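Long-range contact in acyl-CoA dehydrogenase (Bacillus anthracis, PDB 3OWA), which probably oxidises acyl-CoA thioesters to enoyl-CoA with bound flavin-adenine dinucleotide as electron acceptor, as in other acyl-CoA dehydrogenases: residues P54-R66 / P223-T235. Sequence-based numbering, arbitrary orientation.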
ATOM      1  N   PRO A  54     -16.024   5.370 -22.999  1.00 33.69           N
ATOM      2  CA  PRO A  54     -17.310   6.009 -22.856  1.00 33.99           C
ATOM      3  C   PRO A  54     -18.345   5.091 -22.169  1.00 34.59           C
ATOM      4  O   PRO A  54     -19.340   5.600 -21.710  1.00 34.95           O
ATOM      5  CB  PRO A  54     -17.747   6.234 -24.301  1.00 36.03           C
ATOM      6  CG  PRO A  54     -16.425   6.461 -25.054  1.00 35.74           C
ATOM      7  CD  PRO A  54     -15.507   5.430 -24.379  1.00 34.19           C
ATOM      8  N   GLU A  55     -18.119   3.773 -22.129  1.00 32.63           N
ATOM      9  CA  GLU A  55     -19.073   2.838 -21.493  1.00 32.47           C
ATOM     10  C   GLU A  55     -18.597   2.341 -20.150  1.00 30.90           C
ATOM     11  O   GLU A  55     -19.342   1.666 -19.432  1.00 30.01           O
ATOM     12  CB  GLU A  55     -19.391   1.654 -22.424  1.00 31.62           C
ATOM     13  CG  GLU A  55     -20.018   2.150 -23.760  1.00 36.76           C
ATOM     14  CD  GLU A  55     -20.672   1.023 -24.586  1.00 41.97           C
ATOM     15  OE1 GLU A  55     -21.471   0.218 -24.036  1.00 42.61           O
ATOM     16  OE2 GLU A  55     -20.357   0.940 -25.791  1.00 44.84           O
ATOM     17  N   LEU A  56     -17.378   2.675 -19.778  1.00 31.00           N
ATOM     18  CA  LEU A  56     -16.772   1.995 -18.615  1.00 31.94           C
ATOM     19  C   LEU A  56     -17.623   2.139 -17.351  1.00 32.20           C
ATOM     20  O   LEU A  56     -17.712   1.212 -16.546  1.00 32.53           O
ATOM     21  CB  LEU A  56     -15.336   2.491 -18.385  1.00 32.13           C
ATOM     22  CG  LEU A  56     -14.518   1.760 -17.320  1.00 35.16           C
ATOM     23  CD1 LEU A  56     -14.494   0.239 -17.589  1.00 34.65           C
ATOM     24  CD2 LEU A  56     -13.119   2.367 -17.341  1.00 36.84           C
ATOM     25  N   GLU A  57     -18.259   3.292 -17.177  0.52 33.36           N
ATOM     26  CA  GLU A  57     -19.079   3.546 -15.990  0.52 34.34           C
ATOM     27  C   GLU A  57     -20.301   2.610 -15.933  0.52 33.78           C
ATOM     28  O   GLU A  57     -20.736   2.223 -14.847  0.52 33.57           O
ATOM     29  CB  GLU A  57     -19.482   5.023 -15.978  0.52 35.86           C
ATOM     30  CG  GLU A  57     -20.508   5.444 -14.959  0.52 39.97           C
ATOM     31  CD  GLU A  57     -21.154   6.788 -15.307  0.52 45.87           C
ATOM     32  OE1 GLU A  57     -21.697   7.429 -14.381  0.52 48.43           O
ATOM     33  OE2 GLU A  57     -21.124   7.205 -16.495  0.52 49.06           O
ATOM     34  N   TYR A  58     -20.835   2.222 -17.090  1.00 33.33           N
ATOM     35  CA  TYR A  58     -21.956   1.256 -17.131  1.00 33.47           C
ATOM     36  C   TYR A  58     -21.456  -0.159 -16.953  1.00 32.15           C
ATOM     37  O   TYR A  58     -22.117  -0.968 -16.315  1.00 31.35           O
ATOM     38  CB  TYR A  58     -22.748   1.342 -18.431  1.00 34.89           C
ATOM     39  CG  TYR A  58     -23.207   2.721 -18.723  1.00 38.56           C
ATOM     40  CD1 TYR A  58     -24.366   3.225 -18.146  1.00 44.06           C
ATOM     41  CD2 TYR A  58     -22.472   3.538 -19.576  1.00 43.16           C
ATOM     42  CE1 TYR A  58     -24.783   4.537 -18.427  1.00 51.13           C
ATOM     43  CE2 TYR A  58     -22.868   4.827 -19.851  1.00 48.81           C
ATOM     44  CZ  TYR A  58     -24.008   5.324 -19.276  1.00 51.33           C
ATOM     45  OH  TYR A  58     -24.386   6.605 -19.571  1.00 58.13           O
ATOM     46  N   LEU A  59     -20.279  -0.458 -17.487  1.00 31.10           N
ATOM     47  CA  LEU A  59     -19.666  -1.763 -17.175  1.00 29.66           C
ATOM     48  C   LEU A  59     -19.495  -1.932 -15.686  1.00 28.82           C
ATOM     49  O   LEU A  59     -19.784  -3.025 -15.161  1.00 27.64           O
ATOM     50  CB  LEU A  59     -18.315  -1.925 -17.873  1.00 29.38           C
ATOM     51  CG  LEU A  59     -18.324  -1.678 -19.394  1.00 31.00           C
ATOM     52  CD1 LEU A  59     -16.971  -1.965 -20.059  1.00 30.74           C
ATOM     53  CD2 LEU A  59     -19.381  -2.601 -19.980  1.00 33.19           C
ATOM     54  N   GLU A  60     -19.029  -0.881 -14.979  1.00 28.73           N
ATOM     55  CA  GLU A  60     -18.760  -1.037 -13.523  1.00 31.14           C
ATOM     56  C   GLU A  60     -20.049  -1.294 -12.805  1.00 31.21           C
ATOM     57  O   GLU A  60     -20.045  -1.781 -11.653  1.00 30.92           O
ATOM     58  CB  GLU A  60     -18.056   0.187 -12.902  1.00 32.74           C
ATOM     59  CG  GLU A  60     -16.639   0.442 -13.482  1.00 36.92           C
ATOM     60  CD  GLU A  60     -15.549  -0.400 -12.793  1.00 39.22           C
ATOM     61  OE1 GLU A  60     -15.282  -0.117 -11.587  1.00 41.41           O
ATOM     62  OE2 GLU A  60     -14.940  -1.311 -13.458  1.00 38.40           O
ATOM     63  N   GLN A  61     -21.166  -0.962 -13.455  1.00 29.75           N
ATOM     64  CA  GLN A  61     -22.486  -1.237 -12.847  1.00 31.70           C
ATOM     65  C   GLN A  61     -23.021  -2.578 -13.315  1.00 31.28           C
ATOM     66  O   GLN A  61     -24.191  -2.884 -13.102  1.00 32.43           O
ATOM     67  CB  GLN A  61     -23.510  -0.082 -13.094  1.00 32.19           C
ATOM     68  CG  GLN A  61     -23.162   1.189 -12.271  1.00 38.80           C
ATOM     69  CD  GLN A  61     -23.658   2.479 -12.902  1.00 48.18           C
ATOM     70  OE1 GLN A  61     -24.685   2.519 -13.590  1.00 51.44           O
ATOM     71  NE2 GLN A  61     -22.911   3.550 -12.678  1.00 53.77           N
ATOM     72  N   HIS A  62     -22.151  -3.412 -13.888  1.00 31.10           N
ATOM     73  CA  HIS A  62     -22.519  -4.794 -14.276  1.00 31.95           C
ATOM     74  C   HIS A  62     -23.518  -4.816 -15.406  1.00 32.58           C
ATOM     75  O   HIS A  62     -24.369  -5.709 -15.477  1.00 33.47           O
ATOM     76  CB  HIS A  62     -23.061  -5.609 -13.081  1.00 31.95           C
ATOM     77  CG  HIS A  62     -22.018  -5.898 -12.060  1.00 35.09           C
ATOM     78  ND1 HIS A  62     -22.254  -6.681 -10.952  1.00 37.21           N
ATOM     79  CD2 HIS A  62     -20.718  -5.513 -11.981  1.00 36.41           C
ATOM     80  CE1 HIS A  62     -21.154  -6.757 -10.226  1.00 37.68           C
ATOM     81  NE2 HIS A  62     -20.201  -6.068 -10.829  1.00 36.97           N
ATOM     82  N   GLU A  63     -23.400  -3.857 -16.312  1.00 30.62           N
ATOM     83  CA  GLU A  63     -24.191  -3.950 -17.505  1.00 31.25           C
ATOM     84  C   GLU A  63     -23.442  -4.821 -18.509  1.00 31.24           C
ATOM     85  O   GLU A  63     -22.838  -4.313 -19.448  1.00 30.27           O
ATOM     86  CB  GLU A  63     -24.494  -2.562 -18.068  1.00 31.24           C
ATOM     87  CG  GLU A  63     -25.394  -1.777 -17.154  1.00 35.63           C
ATOM     88  CD  GLU A  63     -26.011  -0.550 -17.820  1.00 42.18           C
ATOM     89  OE1 GLU A  63     -26.015  -0.435 -19.083  1.00 42.01           O
ATOM     90  OE2 GLU A  63     -26.506   0.302 -17.051  1.00 46.49           O
ATOM     91  N   PHE A  64     -23.534  -6.140 -18.331  1.00 31.33           N
ATOM     92  CA  PHE A  64     -22.646  -7.073 -19.049  1.00 31.21           C
ATOM     93  C   PHE A  64     -22.967  -7.236 -20.553  1.00 32.35           C
ATOM     94  O   PHE A  64     -22.099  -7.609 -21.352  1.00 32.83           O
ATOM     95  CB  PHE A  64     -22.597  -8.428 -18.308  1.00 31.88           C
ATOM     96  CG  PHE A  64     -21.934  -8.369 -16.954  1.00 29.30           C
ATOM     97  CD1 PHE A  64     -20.683  -7.844 -16.813  1.00 31.46           C
ATOM     98  CD2 PHE A  64     -22.563  -8.907 -15.823  1.00 34.58           C
ATOM     99  CE1 PHE A  64     -20.053  -7.765 -15.602  1.00 33.33           C
ATOM    100  CE2 PHE A  64     -21.919  -8.859 -14.571  1.00 30.31           C
ATOM    101  CZ  PHE A  64     -20.665  -8.300 -14.455  1.00 32.08           C
ATOM    102  N   ASP A  65     -24.200  -6.908 -20.948  1.00 31.89           N
ATOM    103  CA  ASP A  65     -24.540  -6.840 -22.331  1.00 32.75           C
ATOM    104  C   ASP A  65     -23.551  -5.940 -23.089  1.00 30.92           C
ATOM    105  O   ASP A  65     -23.212  -6.205 -24.243  1.00 30.89           O
ATOM    106  CB  ASP A  65     -25.967  -6.322 -22.497  1.00 34.12           C
ATOM    107  CG  ASP A  65     -27.008  -7.346 -22.077  1.00 40.76           C
ATOM    108  OD1 ASP A  65     -26.616  -8.445 -21.579  1.00 45.12           O
ATOM    109  OD2 ASP A  65     -28.214  -7.028 -22.221  1.00 47.04           O
ATOM    110  N   ARG A  66     -23.108  -4.872 -22.444  1.00 30.20           N
ATOM    111  CA  ARG A  66     -22.167  -3.915 -23.095  1.00 29.84           C
ATOM    112  C   ARG A  66     -20.790  -4.528 -23.191  1.00 28.90           C
ATOM    113  O   ARG A  66     -20.125  -4.384 -24.214  1.00 29.56           O
ATOM    114  CB  ARG A  66     -22.098  -2.614 -22.316  1.00 30.32           C
ATOM    115  CG  ARG A  66     -23.390  -1.784 -22.308  1.00 31.63           C
ATOM    116  CD  ARG A  66     -23.191  -0.633 -21.340  1.00 31.41           C
ATOM    117  NE  ARG A  66     -24.392   0.168 -21.120  1.00 32.96           N
ATOM    118  CZ  ARG A  66     -24.679   1.272 -21.793  1.00 40.99           C
ATOM    119  NH1 ARG A  66     -23.851   1.691 -22.739  1.00 39.78           N
ATOM    120  NH2 ARG A  66     -25.791   1.951 -21.514  1.00 40.97           N
ATOM    121  N   PRO A 223     -24.961 -15.835  -8.056  1.00 28.10           N
ATOM    122  CA  PRO A 223     -24.966 -14.409  -8.263  1.00 27.37           C
ATOM    123  C   PRO A 223     -23.536 -13.816  -8.343  1.00 26.21           C
ATOM    124  O   PRO A 223     -22.564 -14.440  -7.862  1.00 24.24           O
ATOM    125  CB  PRO A 223     -25.672 -13.889  -6.985  1.00 28.98           C
ATOM    126  CG  PRO A 223     -26.550 -15.058  -6.534  1.00 29.67           C
ATOM    127  CD  PRO A 223     -25.667 -16.234  -6.802  1.00 27.92           C
ATOM    128  N   GLU A 224     -23.400 -12.645  -8.968  1.00 25.15           N
ATOM    129  CA  GLU A 224     -22.128 -11.889  -8.949  1.00 24.84           C
ATOM    130  C   GLU A 224     -21.563 -11.676  -7.544  1.00 25.97           C
ATOM    131  O   GLU A 224     -22.315 -11.431  -6.613  1.00 24.64           O
ATOM    132  CB  GLU A 224     -22.301 -10.534  -9.574  1.00 25.46           C
ATOM    133  CG  GLU A 224     -22.483 -10.625 -11.076  1.00 29.08           C
ATOM    134  CD  GLU A 224     -21.201 -11.028 -11.844  1.00 31.07           C
ATOM    135  OE1 GLU A 224     -20.124 -10.605 -11.398  1.00 32.29           O
ATOM    136  OE2 GLU A 224     -21.260 -11.726 -12.915  1.00 26.66           O
ATOM    137  N   GLU A 225     -20.245 -11.752  -7.395  1.00 25.75           N
ATOM    138  CA  GLU A 225     -19.599 -11.318  -6.163  1.00 26.18           C
ATOM    139  C   GLU A 225     -19.609  -9.800  -6.043  1.00 25.94           C
ATOM    140  O   GLU A 225     -19.627  -9.076  -7.075  1.00 25.81           O
ATOM    141  CB  GLU A 225     -18.114 -11.755  -6.169  1.00 27.56           C
ATOM    142  CG  GLU A 225     -17.947 -13.228  -6.233  1.00 28.12           C
ATOM    143  CD  GLU A 225     -18.215 -13.887  -4.918  1.00 33.39           C
ATOM    144  OE1 GLU A 225     -17.930 -15.097  -4.811  1.00 40.51           O
ATOM    145  OE2 GLU A 225     -18.665 -13.218  -3.965  1.00 40.62           O
ATOM    146  N   LYS A 226     -19.605  -9.317  -4.805  0.52 24.32           N
ATOM    147  CA  LYS A 226     -19.418  -7.888  -4.495  0.52 25.51           C
ATOM    148  C   LYS A 226     -17.957  -7.650  -4.186  0.52 24.35           C
ATOM    149  O   LYS A 226     -17.419  -8.225  -3.269  0.52 25.92           O
ATOM    150  CB  LYS A 226     -20.346  -7.469  -3.335  0.52 26.31           C
ATOM    151  CG  LYS A 226     -21.808  -7.647  -3.658  0.52 28.87           C
ATOM    152  CD  LYS A 226     -22.683  -7.343  -2.466  0.52 33.55           C
ATOM    153  CE  LYS A 226     -24.163  -7.579  -2.797  0.52 37.37           C
ATOM    154  NZ  LYS A 226     -24.557  -9.010  -2.581  0.52 37.93           N
ATOM    155  N   LYS A 227     -17.265  -6.874  -5.013  1.00 22.95           N
ATOM    156  CA  LYS A 227     -15.818  -6.855  -4.944  1.00 22.90           C
ATOM    157  C   LYS A 227     -15.306  -5.479  -4.598  1.00 20.68           C
ATOM    158  O   LYS A 227     -15.939  -4.466  -4.965  1.00 21.07           O
ATOM    159  CB  LYS A 227     -15.182  -7.234  -6.333  1.00 24.04           C
ATOM    160  CG  LYS A 227     -15.678  -8.619  -6.825  1.00 25.80           C
ATOM    161  CD  LYS A 227     -14.828  -9.240  -7.970  1.00 24.05           C
ATOM    162  CE  LYS A 227     -14.756  -8.437  -9.302  1.00 22.95           C
ATOM    163  NZ  LYS A 227     -16.100  -8.004  -9.806  1.00 23.08           N
HETATM  164  N   MSE A 228     -14.068  -5.432  -4.126  1.00 17.64           N
HETATM  165  CA  MSE A 228     -13.423  -4.119  -3.840  1.00 19.15           C
HETATM  166  C   MSE A 228     -13.206  -3.283  -5.095  1.00 20.81           C
HETATM  167  O   MSE A 228     -13.376  -2.051  -5.098  1.00 22.34           O
HETATM  168  CB  MSE A 228     -12.035  -4.335  -3.298  1.00 19.54           C
HETATM  169  CG  MSE A 228     -11.355  -2.990  -2.830  1.00 23.57           C
HETATM  170 SE   MSE A 228      -9.572  -3.295  -2.277  0.58 28.33          SE
HETATM  171  CE  MSE A 228      -9.792  -4.296  -0.601  1.00 23.16           C
ATOM    172  N   GLY A 229     -12.729  -3.952  -6.120  1.00 21.38           N
ATOM    173  CA  GLY A 229     -12.315  -3.278  -7.357  1.00 23.33           C
ATOM    174  C   GLY A 229     -12.556  -4.183  -8.550  1.00 23.78           C
ATOM    175  O   GLY A 229     -13.212  -5.210  -8.422  1.00 22.15           O
ATOM    176  N   ILE A 230     -11.979  -3.811  -9.708  1.00 23.57           N
ATOM    177  CA  ILE A 230     -12.327  -4.458 -10.995  1.00 24.97           C
ATOM    178  C   ILE A 230     -13.810  -4.837 -11.050  1.00 25.23           C
ATOM    179  O   ILE A 230     -14.213  -5.925 -11.455  1.00 25.46           O
ATOM    180  CB  ILE A 230     -11.385  -5.642 -11.403  1.00 24.97           C
ATOM    181  CG1 ILE A 230     -11.409  -6.809 -10.400  1.00 23.10           C
ATOM    182  CG2 ILE A 230      -9.955  -5.100 -11.639  1.00 23.91           C
ATOM    183  CD1 ILE A 230     -10.688  -8.123 -10.908  1.00 22.50           C
ATOM    184  N   LYS A 231     -14.636  -3.912 -10.623  1.00 25.69           N
ATOM    185  CA  LYS A 231     -16.074  -4.168 -10.524  1.00 25.50           C
ATOM    186  C   LYS A 231     -16.747  -4.503 -11.833  1.00 25.52           C
ATOM    187  O   LYS A 231     -17.725  -5.205 -11.851  1.00 24.89           O
ATOM    188  CB  LYS A 231     -16.753  -2.948  -9.918  1.00 26.54           C
ATOM    189  CG  LYS A 231     -16.406  -2.779  -8.403  1.00 28.87           C
ATOM    190  CD  LYS A 231     -17.100  -1.532  -7.863  1.00 34.34           C
ATOM    191  CE  LYS A 231     -16.960  -1.458  -6.358  1.00 40.38           C
ATOM    192  NZ  LYS A 231     -17.886  -0.407  -5.792  1.00 43.67           N
ATOM    193  N   CYS A 232     -16.214  -4.040 -12.961  1.00 24.59           N
ATOM    194  CA  CYS A 232     -16.834  -4.399 -14.200  1.00 26.50           C
ATOM    195  C   CYS A 232     -16.425  -5.793 -14.712  1.00 26.43           C
ATOM    196  O   CYS A 232     -16.985  -6.246 -15.694  1.00 28.91           O
ATOM    197  CB  CYS A 232     -16.498  -3.353 -15.254  1.00 27.34           C
ATOM    198  SG  CYS A 232     -14.818  -3.339 -15.625  1.00 36.61           S
ATOM    199  N   SER A 233     -15.508  -6.508 -14.045  1.00 23.27           N
ATOM    200  CA  SER A 233     -15.264  -7.897 -14.412  1.00 23.63           C
ATOM    201  C   SER A 233     -16.316  -8.821 -13.764  1.00 24.13           C
ATOM    202  O   SER A 233     -16.513  -8.815 -12.523  1.00 27.86           O
ATOM    203  CB  SER A 233     -13.850  -8.286 -13.916  1.00 24.23           C
ATOM    204  OG  SER A 233     -13.553  -9.658 -14.222  1.00 29.36           O
ATOM    205  N   SER A 234     -16.948  -9.697 -14.546  1.00 23.08           N
ATOM    206  CA  SER A 234     -17.926 -10.633 -13.992  1.00 22.54           C
ATOM    207  C   SER A 234     -17.212 -11.687 -13.147  1.00 22.07           C
ATOM    208  O   SER A 234     -16.173 -12.204 -13.585  1.00 21.24           O
ATOM    209  CB  SER A 234     -18.676 -11.340 -15.135  1.00 22.98           C
ATOM    210  OG  SER A 234     -19.368 -12.492 -14.550  1.00 23.20           O
ATOM    211  N   THR A 235     -17.722 -12.018 -11.950  1.00 21.19           N
ATOM    212  CA  THR A 235     -17.036 -12.938 -11.087  1.00 20.29           C
ATOM    213  C   THR A 235     -18.084 -13.745 -10.342  1.00 20.30           C
ATOM    214  O   THR A 235     -18.848 -13.175  -9.580  1.00 21.97           O
ATOM    215  CB  THR A 235     -16.108 -12.165 -10.044  1.00 21.87           C
ATOM    216  OG1 THR A 235     -15.218 -11.256 -10.754  1.00 24.55           O
ATOM    217  CG2 THR A 235     -15.216 -13.124  -9.279  1.00 23.28           C
TER
HETATM  218  O   HOH W   1     -13.630  -1.064  -9.972  1.00 31.64           O
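F64 presses its ring against S234 and E224, a worked example of how a helical domain docks on a loop of a β-domain. CB heads toward the loop, and with CG anti to its carbonyl carbon (chi1 -67°) the ring is set between the loop and H62, with CE1, CZ and CE2 reaching the loop. CD1 just reaches C232 O, and CE1 comes closer to that oxygen, at 3.4 Å, the oxygen lying at the ring edge near its plane. On the other flank CE2 approaches E224 OE2 obliquely, also at 3.4 Å. At the tip, CZ lies 3.6 Å from S234 CA, and S234 CB makes a CH-pi contact over one face, while the opposite face rests on H62 CA.

The carboxylate beside the ring is firmly held: S234 OG donates to the syn lone pair of E224 OE2 (2.6 Å), T235 N donates to OE1, and R236 adds a salt bridge. H62, the positive-phi residue of the Schellman motif that ends helix 56-59, turns NE2 to K231 O in a weak hydrogen bond of 2.8 Å (120° at the hydrogen). L59 CB packs on C232 CB at 3.5 Å. The bent chain of E60 crosses K231 at about a right angle; C232 N donates to OE2, whose modelled position is less certain, and a water links OE1 to K231 N.

This joins the N-terminal and middle domains of the acyl-CoA dehydrogenase fold. The loop after strand 219-221 carries K227 and runs into T235 at the start of strand 235-240; both touch FAD. Because the E224 carboxylate packs on F64 and also holds T235, the docking surface lies one bond from a flavin-contacting residue, consistent with a link between the two.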